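PDB 6BJA: acetyl-CoA acetyltransferase A from Ascaris suum, which probably catalyses the reversible condensation of two acetyl-CoA molecules to acetoacetyl-CoA and coenzyme A, as a thiolase. Local coordinates for residues 12-17 with 48-53; 42-47 with 262-267; 277-282 with 367-372. All coordinates share one frame; numbering follows the deposited sequence.

All three contacts lie about the extended sheet of the thiolase subunit, away from the predicted catalytic residues and the coenzyme A pocket. Contacts 1 and 2 are neighbours, their centres about 3 Å apart. Contact 1 joins strand 11-23 to the end of helix 33-48 and its following loop; contact 2 sets that helix on neighbouring strand 257-267. Ser15 OG bonds to Ala44 O at 2.6 Å. Contact 3 belongs to the C-terminal half, its centre about 12 Å from each of the others. It meets contact 1 through Ile13 N to Ala280 O and His370 NE2 to Ala16 O, both 2.8 Å. Strand 11-23 of contact 1 thus touches both segments of contact 3.

Contact 1: residues 12-17 with 48-53; sequences YILSAV and SLLPSS
Leu14 and Leu50 cross at about a right angle and meet at one methyl each. Leu14 CD1 lies 3.6 Å from Leu50 CD1. In both leucines CG stands anti to the carbonyl carbon (chi1 -60° in Leu14, -61° in Leu50), which brings the CD1 methyls together. Closer to the backbone, Leu14 CB packs on Ser48 CB at 3.9 Å. Ser15 also directs its CB at this segment, because the near-helical backbone of Leu14 breaks the strand pattern. Ser15 CB sits 3.8 Å from Ser48 N, and Ser15 OG passes 3.9 Å from Ser48 CB. The two serines touch without bonding to each other. Ser15 OG is instead engaged by Ala44 O, one turn back in helix 33-48. Ser48 OG bonds to Ile45 O and also accepts Leu50 N at 3.1 Å, with a fairly straight N-H...O angle of 163°. This last bond closes an ST turn just where the chain leaves the helix, with Leu49 at positive phi. The turn helps bring the Leu50 side chain to Leu14. No hydrogen bond joins the two segments. The contact is therefore held by van der Waals packing, while each buried hydroxyl is satisfied by a carbonyl of the helix that links strand 11-23 to this loop.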
ATOM      1  N   TYR A  12      19.341 -13.291 -41.649  1.00 19.99           N
ATOM      2  CA  TYR A  12      18.467 -14.462 -41.714  1.00 20.34           C
ATOM      3  C   TYR A  12      17.841 -14.776 -40.374  1.00 19.09           C
ATOM      4  O   TYR A  12      18.432 -14.520 -39.328  1.00 18.65           O
ATOM      5  CB  TYR A  12      19.246 -15.676 -42.208  1.00 20.33           C
ATOM      6  CG  TYR A  12      19.663 -15.544 -43.644  1.00 22.63           C
ATOM      7  CD1 TYR A  12      20.882 -14.966 -43.972  1.00 24.91           C
ATOM      8  CD2 TYR A  12      18.842 -15.984 -44.672  1.00 24.28           C
ATOM      9  CE1 TYR A  12      21.277 -14.838 -45.293  1.00 28.69           C
ATOM     10  CE2 TYR A  12      19.220 -15.852 -45.993  1.00 26.67           C
ATOM     11  CZ  TYR A  12      20.444 -15.280 -46.294  1.00 30.05           C
ATOM     12  OH  TYR A  12      20.822 -15.147 -47.605  1.00 35.96           O
ATOM     13  N   ILE A  13      16.628 -15.321 -40.426  1.00 19.59           N
ATOM     14  CA  ILE A  13      15.952 -15.867 -39.260  1.00 18.37           C
ATOM     15  C   ILE A  13      16.236 -17.362 -39.218  1.00 18.36           C
ATOM     16  O   ILE A  13      15.868 -18.068 -40.148  1.00 19.98           O
ATOM     17  CB  ILE A  13      14.435 -15.612 -39.340  1.00 16.33           C
ATOM     18  CG1 ILE A  13      14.161 -14.106 -39.294  1.00 18.84           C
ATOM     19  CG2 ILE A  13      13.702 -16.309 -38.211  1.00 18.47           C
ATOM     20  CD1 ILE A  13      12.746 -13.698 -39.610  1.00 18.44           C
ATOM     21  N   LEU A  14      16.885 -17.835 -38.163  1.00 16.19           N
ATOM     22  CA  LEU A  14      17.185 -19.265 -38.025  1.00 17.38           C
ATOM     23  C   LEU A  14      16.075 -20.007 -37.313  1.00 20.56           C
ATOM     24  O   LEU A  14      15.855 -21.193 -37.578  1.00 19.99           O
ATOM     25  CB  LEU A  14      18.479 -19.475 -37.268  1.00 19.62           C
ATOM     26  CG  LEU A  14      19.736 -18.861 -37.882  1.00 21.20           C
ATOM     27  CD1 LEU A  14      20.960 -19.299 -37.090  1.00 21.87           C
ATOM     28  CD2 LEU A  14      19.880 -19.247 -39.353  1.00 23.06           C
ATOM     29  N   SER A  15      15.378 -19.315 -36.416  1.00 16.76           N
ATOM     30  CA  SER A  15      14.328 -19.909 -35.617  1.00 18.19           C
ATOM     31  C   SER A  15      13.376 -18.829 -35.156  1.00 17.96           C
ATOM     32  O   SER A  15      13.756 -17.657 -35.074  1.00 19.15           O
ATOM     33  CB  SER A  15      14.899 -20.651 -34.412  1.00 20.79           C
ATOM     34  OG  SER A  15      15.602 -19.767 -33.558  1.00 20.63           O
ATOM     35  N   ALA A  16      12.158 -19.257 -34.837  1.00 17.12           N
ATOM     36  CA  ALA A  16      11.055 -18.346 -34.494  1.00 16.02           C
ATOM     37  C   ALA A  16      10.017 -19.152 -33.714  1.00 15.70           C
ATOM     38  O   ALA A  16       9.373 -20.042 -34.265  1.00 17.71           O
ATOM     39  CB  ALA A  16      10.456 -17.752 -35.733  1.00 18.93           C
ATOM     40  N   VAL A  17       9.952 -18.911 -32.404  1.00 15.00           N
ATOM     41  CA  VAL A  17       9.101 -19.691 -31.520  1.00 14.17           C
ATOM     42  C   VAL A  17       8.355 -18.786 -30.546  1.00 15.67           C
ATOM     43  O   VAL A  17       8.760 -17.635 -30.314  1.00 16.03           O
ATOM     44  CB  VAL A  17       9.894 -20.746 -30.713  1.00 16.62           C
ATOM     45  CG1 VAL A  17      10.580 -21.735 -31.647  1.00 20.30           C
ATOM     46  CG2 VAL A  17      10.906 -20.099 -29.812  1.00 17.17           C
ATOM     47  N   SER A  48      17.649 -23.134 -33.643  1.00 17.12           N
ATOM     48  CA  SER A  48      18.590 -22.465 -34.536  1.00 16.99           C
ATOM     49  C   SER A  48      19.736 -23.376 -34.968  1.00 20.17           C
ATOM     50  O   SER A  48      20.409 -23.100 -35.953  1.00 21.50           O
ATOM     51  CB  SER A  48      19.209 -21.241 -33.875  1.00 17.11           C
ATOM     52  OG  SER A  48      20.222 -21.598 -32.959  1.00 19.75           O
ATOM     53  N   LEU A  49      19.930 -24.441 -34.196  1.00 20.22           N
ATOM     54  CA  LEU A  49      21.005 -25.422 -34.375  1.00 21.45           C
ATOM     55  C   LEU A  49      22.389 -24.885 -34.057  1.00 24.09           C
ATOM     56  O   LEU A  49      23.387 -25.552 -34.316  1.00 25.57           O
ATOM     57  CB  LEU A  49      20.996 -25.971 -35.795  1.00 23.68           C
ATOM     58  CG  LEU A  49      19.636 -26.469 -36.269  1.00 27.00           C
ATOM     59  CD1 LEU A  49      19.755 -27.013 -37.669  1.00 33.35           C
ATOM     60  CD2 LEU A  49      19.081 -27.526 -35.313  1.00 25.30           C
ATOM     61  N   LEU A  50      22.449 -23.685 -33.486  1.00 21.06           N
ATOM     62  CA  LEU A  50      23.688 -23.135 -32.960  1.00 19.35           C
ATOM     63  C   LEU A  50      23.750 -23.323 -31.457  1.00 21.57           C
ATOM     64  O   LEU A  50      22.730 -23.293 -30.786  1.00 21.25           O
ATOM     65  CB  LEU A  50      23.772 -21.656 -33.294  1.00 21.09           C
ATOM     66  CG  LEU A  50      23.770 -21.266 -34.772  1.00 25.46           C
ATOM     67  CD1 LEU A  50      23.727 -19.760 -34.913  1.00 30.54           C
ATOM     68  CD2 LEU A  50      24.983 -21.837 -35.488  1.00 37.45           C
ATOM     69  N   PRO A  51      24.960 -23.465 -30.901  1.00 18.78           N
ATOM     70  CA  PRO A  51      25.058 -23.548 -29.450  1.00 20.30           C
ATOM     71  C   PRO A  51      24.781 -22.212 -28.784  1.00 19.15           C
ATOM     72  O   PRO A  51      24.999 -21.166 -29.400  1.00 19.46           O
ATOM     73  CB  PRO A  51      26.516 -23.966 -29.218  1.00 21.31           C
ATOM     74  CG  PRO A  51      27.238 -23.419 -30.417  1.00 23.96           C
ATOM     75  CD  PRO A  51      26.271 -23.554 -31.558  1.00 21.01           C
ATOM     76  N   SER A  52      24.333 -22.243 -27.535  1.00 19.26           N
ATOM     77  CA  SER A  52      24.093 -20.987 -26.827  1.00 18.48           C
ATOM     78  C   SER A  52      25.363 -20.130 -26.743  1.00 19.57           C
ATOM     79  O   SER A  52      25.289 -18.908 -26.634  1.00 18.85           O
ATOM     80  CB  SER A  52      23.537 -21.257 -25.429  1.00 22.03           C
ATOM     81  OG  SER A  52      24.440 -22.017 -24.628  1.00 23.01           O
ATOM     82  N   SER A  53      26.530 -20.764 -26.789  1.00 18.35           N
ATOM     83  CA  SER A  53      27.796 -20.040 -26.743  1.00 18.84           C
ATOM     84  C   SER A  53      28.008 -19.132 -27.935  1.00 19.33           C
ATOM     85  O   SER A  53      28.841 -18.224 -27.858  1.00 24.22           O
ATOM     86  CB  SER A  53      28.962 -21.019 -26.666  1.00 21.12           C
ATOM     87  OG  SER A  53      28.969 -21.871 -27.797  1.00 22.90           O
TER

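Contact 2: residues 42-47 with 262-267; sequences KEAIKR and ACVLAS
Val264 has CG1 anti to its own backbone N (chi1 170°) and CG2 anti to its carbonyl carbon, and this rotation lays CG2 against the backbone of Ala44. The methyl comes within 3.6 Å of Ala44 O and 4.1 Å of Ile45 N, so it rests on the peptide between these two residues. It also meets the Ala44 methyl, with Val264 CG2 4.0 Å from Ala44 CB. On the same strand face, two residues earlier, Ala262 offers its methyl. Ala262 CB and Ala44 CB meet tip to tip at 4.0 Å. Ala44 thus meets Ala262 and Val264, which both point their CB toward the helix, while Cys263 between them points its CB away from it. The two alanine methyls are consistent with the close approach of the segment axes, 7.6 Å. Their N-to-C directions differ by 41°. Ile45 turns its CB away from the strand and its side chain packs on Ile82.

On the helix, Glu43 and Arg47 pair one turn apart. Arg47 NE donates to Glu43 OE2 at 2.8 Å, nearly straight and in the guanidinium plane, using the anti lone pair of OE2. Arg47 NH2 adds a weak bond to the same oxygen. The ends of both side chains lead away from strand 262-267, so the charged pair stays clear of the apolar interface. Val264 is also backbone-bonded to Leu14 and Ser15 of the adjacent strand. The contact is plain helix-on-sheet packing of the thiolase fold, in which helix 33-48 packs on the sheet of the N-terminal half within the beta-alpha-beta crossover from strand 11-23 to strand 57-61.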
ATOM      1  N   LYS A  42      15.716 -20.273 -24.788  1.00 15.94           N
ATOM      2  CA  LYS A  42      16.302 -21.611 -24.851  1.00 17.54           C
ATOM      3  C   LYS A  42      15.769 -22.373 -26.058  1.00 17.15           C
ATOM      4  O   LYS A  42      16.551 -23.020 -26.760  1.00 17.94           O
ATOM      5  CB  LYS A  42      16.033 -22.380 -23.566  1.00 16.71           C
ATOM      6  CG  LYS A  42      16.868 -21.917 -22.379  1.00 19.07           C
ATOM      7  CD  LYS A  42      16.528 -22.766 -21.163  1.00 24.07           C
ATOM      8  CE  LYS A  42      17.758 -23.096 -20.357  1.00 36.17           C
ATOM      9  NZ  LYS A  42      17.428 -24.049 -19.251  1.00 39.50           N
ATOM     10  N   GLU A  43      14.464 -22.286 -26.341  1.00 15.89           N
ATOM     11  CA  GLU A  43      13.956 -23.119 -27.436  1.00 15.72           C
ATOM     12  C   GLU A  43      14.367 -22.522 -28.782  1.00 16.65           C
ATOM     13  O   GLU A  43      14.653 -23.241 -29.720  1.00 16.84           O
ATOM     14  CB  GLU A  43      12.437 -23.297 -27.355  1.00 19.74           C
ATOM     15  CG  GLU A  43      11.906 -24.284 -28.390  1.00 31.78           C
ATOM     16  CD  GLU A  43      12.238 -25.735 -28.077  1.00 29.61           C
ATOM     17  OE1 GLU A  43      12.513 -26.052 -26.876  1.00 24.21           O
ATOM     18  OE2 GLU A  43      12.207 -26.567 -29.045  1.00 27.98           O
ATOM     19  N   ALA A  44      14.425 -21.201 -28.887  1.00 15.30           N
ATOM     20  CA  ALA A  44      14.886 -20.586 -30.128  1.00 15.48           C
ATOM     21  C   ALA A  44      16.340 -20.964 -30.445  1.00 15.83           C
ATOM     22  O   ALA A  44      16.690 -21.174 -31.603  1.00 16.92           O
ATOM     23  CB  ALA A  44      14.747 -19.069 -30.058  1.00 15.71           C
ATOM     24  N   ILE A  45      17.180 -21.020 -29.421  1.00 15.61           N
ATOM     25  CA  ILE A  45      18.574 -21.436 -29.577  1.00 15.32           C
ATOM     26  C   ILE A  45      18.604 -22.899 -30.040  1.00 16.00           C
ATOM     27  O   ILE A  45      19.282 -23.209 -31.012  1.00 17.74           O
ATOM     28  CB  ILE A  45      19.347 -21.252 -28.284  1.00 17.23           C
ATOM     29  CG1 ILE A  45      19.506 -19.760 -28.000  1.00 20.41           C
ATOM     30  CG2 ILE A  45      20.716 -21.918 -28.362  1.00 18.47           C
ATOM     31  CD1 ILE A  45      20.064 -19.453 -26.630  1.00 17.56           C
ATOM     32  N   LYS A  46      17.834 -23.761 -29.386  1.00 17.01           N
ATOM     33  CA  LYS A  46      17.766 -25.172 -29.790  1.00 15.90           C
ATOM     34  C   LYS A  46      17.408 -25.325 -31.261  1.00 17.02           C
ATOM     35  O   LYS A  46      18.036 -26.095 -31.996  1.00 18.66           O
ATOM     36  CB  LYS A  46      16.754 -25.921 -28.920  1.00 17.36           C
ATOM     37  CG  LYS A  46      17.248 -26.123 -27.467  1.00 18.87           C
ATOM     38  CD  LYS A  46      16.154 -26.692 -26.558  1.00 20.64           C
ATOM     39  CE  LYS A  46      16.606 -26.759 -25.090  1.00 24.13           C
ATOM     40  NZ  LYS A  46      15.502 -27.262 -24.217  1.00 24.30           N
ATOM     41  N   ARG A  47      16.400 -24.587 -31.712  1.00 16.52           N
ATOM     42  CA  ARG A  47      15.925 -24.789 -33.074  1.00 15.76           C
ATOM     43  C   ARG A  47      16.789 -24.040 -34.104  1.00 18.09           C
ATOM     44  O   ARG A  47      16.710 -24.325 -35.307  1.00 21.08           O
ATOM     45  CB  ARG A  47      14.443 -24.399 -33.182  1.00 17.78           C
ATOM     46  CG  ARG A  47      13.551 -25.209 -32.249  1.00 18.60           C
ATOM     47  CD  ARG A  47      12.089 -25.083 -32.581  1.00 18.55           C
ATOM     48  NE  ARG A  47      11.262 -25.795 -31.619  1.00 19.97           N
ATOM     49  CZ  ARG A  47       9.954 -26.014 -31.774  1.00 20.15           C
ATOM     50  NH1 ARG A  47       9.327 -25.551 -32.833  1.00 19.75           N
ATOM     51  NH2 ARG A  47       9.275 -26.682 -30.864  1.00 23.24           N
ATOM     52  N   ALA A 262      10.364 -15.385 -29.512  1.00 14.06           N
ATOM     53  CA  ALA A 262      11.788 -15.172 -29.778  1.00 14.54           C
ATOM     54  C   ALA A 262      12.213 -15.644 -31.147  1.00 17.93           C
ATOM     55  O   ALA A 262      11.696 -16.656 -31.650  1.00 17.21           O
ATOM     56  CB  ALA A 262      12.661 -15.903 -28.711  1.00 13.15           C
ATOM     57  N   CYS A 263      13.180 -14.941 -31.721  1.00 15.99           N
ATOM     58  CA  CYS A 263      13.840 -15.364 -32.956  1.00 17.90           C
ATOM     59  C   CYS A 263      15.341 -15.300 -32.800  1.00 18.82           C
ATOM     60  O   CYS A 263      15.863 -14.357 -32.199  1.00 17.60           O
ATOM     61  CB  CYS A 263      13.485 -14.476 -34.136  1.00 19.96           C
ATOM     62  SG  CYS A 263      11.761 -14.353 -34.571  1.00 21.16           S
ATOM     63  N   VAL A 264      16.049 -16.278 -33.359  1.00 16.51           N
ATOM     64  CA  VAL A 264      17.499 -16.152 -33.506  1.00 16.73           C
ATOM     65  C   VAL A 264      17.782 -15.608 -34.900  1.00 17.84           C
ATOM     66  O   VAL A 264      17.272 -16.133 -35.884  1.00 17.79           O
ATOM     67  CB  VAL A 264      18.212 -17.499 -33.286  1.00 17.21           C
ATOM     68  CG1 VAL A 264      19.678 -17.433 -33.680  1.00 16.97           C
ATOM     69  CG2 VAL A 264      18.088 -17.900 -31.854  1.00 18.89           C
ATOM     70  N   LEU A 265      18.613 -14.565 -34.968  1.00 17.39           N
ATOM     71  CA  LEU A 265      19.001 -13.955 -36.227  1.00 15.80           C
ATOM     72  C   LEU A 265      20.477 -14.237 -36.474  1.00 17.12           C
ATOM     73  O   LEU A 265      21.270 -14.254 -35.535  1.00 18.42           O
ATOM     74  CB  LEU A 265      18.755 -12.440 -36.201  1.00 16.37           C
ATOM     75  CG  LEU A 265      17.371 -11.987 -35.737  1.00 17.68           C
ATOM     76  CD1 LEU A 265      17.312 -10.472 -35.611  1.00 20.13           C
ATOM     77  CD2 LEU A 265      16.300 -12.449 -36.677  1.00 19.24           C
ATOM     78  N   ALA A 266      20.838 -14.465 -37.729  1.00 18.12           N
ATOM     79  CA  ALA A 266      22.243 -14.677 -38.073  1.00 19.55           C
ATOM     80  C   ALA A 266      22.591 -14.065 -39.437  1.00 20.79           C
ATOM     81  O   ALA A 266      21.740 -13.941 -40.321  1.00 23.21           O
ATOM     82  CB  ALA A 266      22.577 -16.176 -38.058  1.00 22.22           C
ATOM     83  N   SER A 267      23.864 -13.685 -39.594  1.00 20.61           N
ATOM     84  CA  SER A 267      24.321 -13.099 -40.840  1.00 22.81           C
ATOM     85  C   SER A 267      24.453 -14.146 -41.942  1.00 23.91           C
ATOM     86  O   SER A 267      24.543 -15.343 -41.669  1.00 24.22           O
ATOM     87  CB  SER A 267      25.669 -12.399 -40.629  1.00 25.06           C
ATOM     88  OG  SER A 267      26.698 -13.362 -40.505  1.00 24.54           O
TER

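Contact 3: residues 277-282 with 367-372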
ATOM      1  N   LYS A 277      20.363 -23.907 -42.738  1.00 30.37           N
ATOM      2  CA  LYS A 277      19.131 -23.803 -43.493  1.00 31.31           C
ATOM      3  C   LYS A 277      18.194 -22.823 -42.809  1.00 30.03           C
ATOM      4  O   LYS A 277      17.237 -23.226 -42.151  1.00 30.12           O
ATOM      5  CB  LYS A 277      18.443 -25.167 -43.605  1.00 31.10           C
ATOM      6  CG  LYS A 277      19.077 -26.113 -44.625  1.00 37.65           C
ATOM      7  CD  LYS A 277      18.174 -27.332 -44.914  1.00 44.23           C
ATOM      8  CE  LYS A 277      16.712 -26.922 -45.160  1.00 44.26           C
ATOM      9  NZ  LYS A 277      15.899 -27.966 -45.836  1.00 51.70           N
ATOM     10  N   PRO A 278      18.469 -21.526 -42.952  1.00 23.86           N
ATOM     11  CA  PRO A 278      17.577 -20.552 -42.320  1.00 23.52           C
ATOM     12  C   PRO A 278      16.141 -20.678 -42.811  1.00 26.35           C
ATOM     13  O   PRO A 278      15.911 -21.097 -43.952  1.00 25.59           O
ATOM     14  CB  PRO A 278      18.171 -19.210 -42.740  1.00 23.84           C
ATOM     15  CG  PRO A 278      18.998 -19.499 -43.941  1.00 27.24           C
ATOM     16  CD  PRO A 278      19.524 -20.883 -43.749  1.00 25.06           C
ATOM     17  N   ILE A 279      15.175 -20.305 -41.977  1.00 20.52           N
ATOM     18  CA  ILE A 279      13.785 -20.434 -42.380  1.00 18.44           C
ATOM     19  C   ILE A 279      13.242 -19.187 -43.072  1.00 22.56           C
ATOM     20  O   ILE A 279      12.301 -19.281 -43.856  1.00 21.68           O
ATOM     21  CB  ILE A 279      12.896 -20.830 -41.186  1.00 22.54           C
ATOM     22  CG1 ILE A 279      12.896 -19.772 -40.079  1.00 21.93           C
ATOM     23  CG2 ILE A 279      13.364 -22.195 -40.665  1.00 25.47           C
ATOM     24  CD1 ILE A 279      11.972 -20.138 -38.914  1.00 23.43           C
ATOM     25  N   ALA A 280      13.858 -18.032 -42.842  1.00 19.60           N
ATOM     26  CA  ALA A 280      13.417 -16.825 -43.514  1.00 21.19           C
ATOM     27  C   ALA A 280      14.559 -15.821 -43.587  1.00 19.65           C
ATOM     28  O   ALA A 280      15.586 -15.967 -42.931  1.00 20.38           O
ATOM     29  CB  ALA A 280      12.223 -16.230 -42.794  1.00 20.14           C
ATOM     30  N   LYS A 281      14.356 -14.795 -44.403  1.00 21.48           N
ATOM     31  CA  LYS A 281      15.311 -13.717 -44.581  1.00 22.11           C
ATOM     32  C   LYS A 281      14.619 -12.396 -44.262  1.00 22.98           C
ATOM     33  O   LYS A 281      13.483 -12.186 -44.670  1.00 22.10           O
ATOM     34  CB  LYS A 281      15.836 -13.730 -46.021  1.00 23.31           C
ATOM     35  CG  LYS A 281      16.960 -12.778 -46.286  1.00 26.23           C
ATOM     36  CD  LYS A 281      17.512 -12.958 -47.685  1.00 30.33           C
ATOM     37  CE  LYS A 281      18.780 -12.139 -47.883  1.00 34.57           C
ATOM     38  NZ  LYS A 281      19.420 -12.380 -49.208  1.00 44.65           N
ATOM     39  N   VAL A 282      15.274 -11.518 -43.518  1.00 20.69           N
ATOM     40  CA  VAL A 282      14.725 -10.189 -43.280  1.00 20.52           C
ATOM     41  C   VAL A 282      15.183  -9.274 -44.414  1.00 23.09           C
ATOM     42  O   VAL A 282      16.374  -9.039 -44.570  1.00 23.05           O
ATOM     43  CB  VAL A 282      15.162  -9.608 -41.931  1.00 20.45           C
ATOM     44  CG1 VAL A 282      14.639  -8.175 -41.786  1.00 21.98           C
ATOM     45  CG2 VAL A 282      14.678 -10.472 -40.788  1.00 21.93           C
ATOM     46  N   THR A 367       4.393 -15.841 -35.983  1.00 15.00           N
ATOM     47  CA  THR A 367       3.215 -16.357 -36.661  1.00 15.32           C
ATOM     48  C   THR A 367       3.302 -16.156 -38.170  1.00 16.67           C
ATOM     49  O   THR A 367       2.956 -17.077 -38.953  1.00 17.31           O
ATOM     50  CB  THR A 367       1.974 -15.707 -36.079  1.00 16.61           C
ATOM     51  OG1 THR A 367       1.887 -16.096 -34.700  1.00 16.80           O
ATOM     52  CG2 THR A 367       0.710 -16.142 -36.805  1.00 17.06           C
ATOM     53  N   LEU A 368       3.784 -14.997 -38.601  1.00 16.13           N
ATOM     54  CA  LEU A 368       3.955 -14.744 -40.028  1.00 17.76           C
ATOM     55  C   LEU A 368       4.924 -15.742 -40.666  1.00 17.71           C
ATOM     56  O   LEU A 368       4.631 -16.310 -41.726  1.00 17.89           O
ATOM     57  CB  LEU A 368       4.452 -13.312 -40.263  1.00 17.13           C
ATOM     58  CG  LEU A 368       4.709 -12.944 -41.720  1.00 17.52           C
ATOM     59  CD1 LEU A 368       3.397 -12.916 -42.501  1.00 19.05           C
ATOM     60  CD2 LEU A 368       5.427 -11.615 -41.819  1.00 19.64           C
ATOM     61  N   VAL A 369       6.090 -15.914 -40.047  1.00 17.14           N
ATOM     62  CA  VAL A 369       7.124 -16.771 -40.595  1.00 17.27           C
ATOM     63  C   VAL A 369       6.543 -18.157 -40.838  1.00 18.24           C
ATOM     64  O   VAL A 369       6.740 -18.750 -41.901  1.00 18.28           O
ATOM     65  CB  VAL A 369       8.350 -16.835 -39.649  1.00 16.62           C
ATOM     66  CG1 VAL A 369       9.250 -18.041 -39.977  1.00 18.98           C
ATOM     67  CG2 VAL A 369       9.136 -15.535 -39.734  1.00 19.65           C
ATOM     68  N   HIS A 370       5.787 -18.673 -39.881  1.00 15.86           N
ATOM     69  CA  HIS A 370       5.358 -20.059 -39.980  1.00 18.16           C
ATOM     70  C   HIS A 370       4.077 -20.258 -40.802  1.00 18.27           C
ATOM     71  O   HIS A 370       3.728 -21.376 -41.143  1.00 19.84           O
ATOM     72  CB  HIS A 370       5.213 -20.633 -38.585  1.00 18.55           C
ATOM     73  CG  HIS A 370       6.533 -20.899 -37.958  1.00 17.68           C
ATOM     74  ND1 HIS A 370       7.430 -21.802 -38.491  1.00 17.73           N
ATOM     75  CD2 HIS A 370       7.146 -20.339 -36.886  1.00 17.13           C
ATOM     76  CE1 HIS A 370       8.529 -21.800 -37.758  1.00 21.03           C
ATOM     77  NE2 HIS A 370       8.376 -20.928 -36.775  1.00 18.59           N
ATOM     78  N   ALA A 371       3.401 -19.163 -41.146  1.00 17.39           N
ATOM     79  CA  ALA A 371       2.243 -19.230 -42.048  1.00 17.55           C
ATOM     80  C   ALA A 371       2.661 -19.104 -43.518  1.00 21.50           C
ATOM     81  O   ALA A 371       2.023 -19.680 -44.411  1.00 21.36           O
ATOM     82  CB  ALA A 371       1.244 -18.142 -41.689  1.00 18.47           C
ATOM     83  N   LEU A 372       3.721 -18.345 -43.772  1.00 19.87           N
ATOM     84  CA  LEU A 372       4.272 -18.212 -45.113  1.00 19.86           C
ATOM     85  C   LEU A 372       4.747 -19.544 -45.664  1.00 19.68           C
ATOM     86  O   LEU A 372       5.312 -20.356 -44.932  1.00 20.65           O
ATOM     87  CB  LEU A 372       5.445 -17.241 -45.126  1.00 19.71           C
ATOM     88  CG  LEU A 372       5.140 -15.751 -44.959  1.00 18.91           C
ATOM     89  CD1 LEU A 372       6.437 -14.977 -44.722  1.00 19.81           C
ATOM     90  CD2 LEU A 372       4.392 -15.188 -46.180  1.00 21.40           C
TER
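Ile279 and Ala280 form a classic beta bulge opposite Ile13, so two consecutive residues turn their CB atoms toward the last turn of helix 357-371. Ile279 reaches furthest. Its CG1 lies between the backbone N and the carbonyl carbon (chi1 62°), and the extended chain beyond carries CD1 to the helix. Ile279 CD1 stops 3.6 Å from Val369 CG1, the two side chains crossing at about a right angle. The same methyl is 4.0 Å from His370 CE1, which it approaches obliquely. Ala280 makes a looser contact, with its CB 4.4 Å from Val369 CG2. The two branches of Val369 thus divide the work: CG1 serves Ile279 and CG2 serves Ala280. Val369 CG1 also sits over the centre of the His370 ring, 4.3 Å above its plane. NE2, next to CE1 in the ring, donates a hydrogen bond to Ala16 O on strand 11-23. Val369 and Leu372 also pack on Ile394 of strand 388-396.

No hydrogen bond crosses between the two segments themselves. The contact is apolar, built of aliphatic branches and the CE1 carbon of an imidazole. The bond to Ala16 implies that His370 NE2 carries a hydrogen. It also ties this helix of the C-terminal half to a strand of the N-terminal half and probably limits rotation of the ring.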